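Local coordinates for PAN2-PAN3 deadenylation complex catalytic subunit pan2 (Neurospora crassa, PDB 4CZX), which probably shortens mRNA poly(A) tails as the catalytic subunit of the PAN deadenylase; this chain is that subunit's N-terminal WD40 domain, at residues 303-306 with 310-313. Sequence-based numbering, arbitrary orientation.
Sequences ALAD and NTYV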
loop_
_atom_site.group_PDB
_atom_site.type_symbol
_atom_site.label_atom_id
_atom_site.label_comp_id
_atom_site.label_asym_id
_atom_site.label_seq_id
_atom_site.Cartn_x
_atom_site.Cartn_y
_atom_site.Cartn_z
ATOM N N ALA A 303 -26.343 20.418 21.432
ATOM C CA ALA A 303 -25.084 20.297 20.689
ATOM C C ALA A 303 -25.030 21.288 19.543
ATOM O O ALA A 303 -26.022 21.484 18.852
ATOM C CB ALA A 303 -24.907 18.882 20.165
ATOM N N LEU A 304 -23.852 21.879 19.336
ATOM C CA LEU A 304 -23.640 22.876 18.295
ATOM C C LEU A 304 -22.313 22.612 17.593
ATOM O O LEU A 304 -21.284 22.471 18.256
ATOM C CB LEU A 304 -23.635 24.292 18.879
ATOM C CG LEU A 304 -24.869 24.853 19.590
ATOM C CD1 LEU A 304 -24.961 24.377 21.040
ATOM C CD2 LEU A 304 -24.846 26.368 19.534
ATOM N N ALA A 305 -22.324 22.535 16.265
ATOM C CA ALA A 305 -21.076 22.379 15.528
ATOM C C ALA A 305 -20.774 23.665 14.784
ATOM O O ALA A 305 -21.693 24.288 14.244
ATOM C CB ALA A 305 -21.151 21.201 14.554
ATOM N N ASP A 306 -19.501 24.072 14.764
ATOM C CA ASP A 306 -19.140 25.332 14.116
ATOM C C ASP A 306 -18.236 25.120 12.907
ATOM O O ASP A 306 -17.769 24.005 12.650
ATOM C CB ASP A 306 -18.494 26.315 15.118
ATOM C CG ASP A 306 -17.089 25.906 15.581
ATOM O OD1 ASP A 306 -16.405 25.083 14.935
ATOM O OD2 ASP A 306 -16.653 26.444 16.622
ATOM N N ASN A 310 -15.350 22.509 15.482
ATOM C CA ASN A 310 -15.684 22.155 16.860
ATOM C C ASN A 310 -17.122 21.712 16.993
ATOM O O ASN A 310 -18.004 22.264 16.346
ATOM C CB ASN A 310 -15.456 23.327 17.812
ATOM C CG ASN A 310 -14.082 23.924 17.682
ATOM O OD1 ASN A 310 -13.087 23.285 18.020
ATOM N ND2 ASN A 310 -14.015 25.167 17.198
ATOM N N THR A 311 -17.361 20.711 17.833
ATOM C CA THR A 311 -18.717 20.420 18.279
ATOM C C THR A 311 -18.761 20.505 19.796
ATOM O O THR A 311 -17.929 19.904 20.480
ATOM C CB THR A 311 -19.204 19.044 17.820
ATOM O OG1 THR A 311 -19.332 19.045 16.395
ATOM C CG2 THR A 311 -20.567 18.722 18.435
ATOM N N TYR A 312 -19.728 21.272 20.302
ATOM C CA TYR A 312 -19.872 21.552 21.723
ATOM C C TYR A 312 -21.142 20.926 22.261
ATOM O O TYR A 312 -22.145 20.846 21.555
ATOM C CB TYR A 312 -19.936 23.055 21.995
ATOM C CG TYR A 312 -18.812 23.878 21.424
ATOM C CD1 TYR A 312 -18.861 24.342 20.117
ATOM C CD2 TYR A 312 -17.719 24.225 22.200
ATOM C CE1 TYR A 312 -17.842 25.114 19.592
ATOM C CE2 TYR A 312 -16.694 24.998 21.687
ATOM C CZ TYR A 312 -16.760 25.437 20.379
ATOM O OH TYR A 312 -15.739 26.198 19.857
ATOM N N VAL A 313 -21.104 20.497 23.516
ATOM C CA VAL A 313 -22.328 20.129 24.218
ATOM C C VAL A 313 -22.518 21.081 25.381
ATOM O O VAL A 313 -21.607 21.283 26.182
ATOM C CB VAL A 313 -22.301 18.675 24.722
ATOM C CG1 VAL A 313 -23.433 18.425 25.732
ATOM C CG2 VAL A 313 -22.424 17.722 23.556
#
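The hairpin of the two middle strands in the closing blade of the WD40 propeller pairs 303-306 with 310-313, antiparallel, and Asp306 clasps Asn310 across its turn. Leu304 and Tyr312 form a hydrogen-bonded pair, Leu304 N to Tyr312 O at 3.0 Å and Tyr312 N to Leu304 O at 2.8 Å; Asp306 N adds a bond to Asn310 O (2.8 Å). With CG between its backbone N and carbonyl carbon (chi1 70°), Asp306 folds its carboxylate over the turn. Asp306 OD1 accepts Asn310 N at 2.8 Å from above the carboxylate plane, and also Lys308 N within the turn. Asp306 OD2 uses its syn lone pair for Asn310 ND2, 3.0 Å away in a nearly straight bond, although amide and carboxylate planes stand 75° apart. The same Asp306 OD2 accepts Gly288 N and lies at the ring edge of Tyr312, 3.5 Å from Tyr312 CE1; Gln287 binds both Tyr312 OH, through its N, and Asn310 ND2, through OE1. With an alanine in place of Asp306, Asn310 N, Lys308 N and Gly288 N would probably lose their carboxylate acceptor, and the Asn310 amide one of its two partners. On the other face, Thr311 OG1 touches Ala305 CB at 3.4 Å, and both side chains pack against the neighbouring blade. Strand 10-16, from near the N-terminus, completes the blade made by the last three strands: the velcro closure of a seven-bladed beta-propeller.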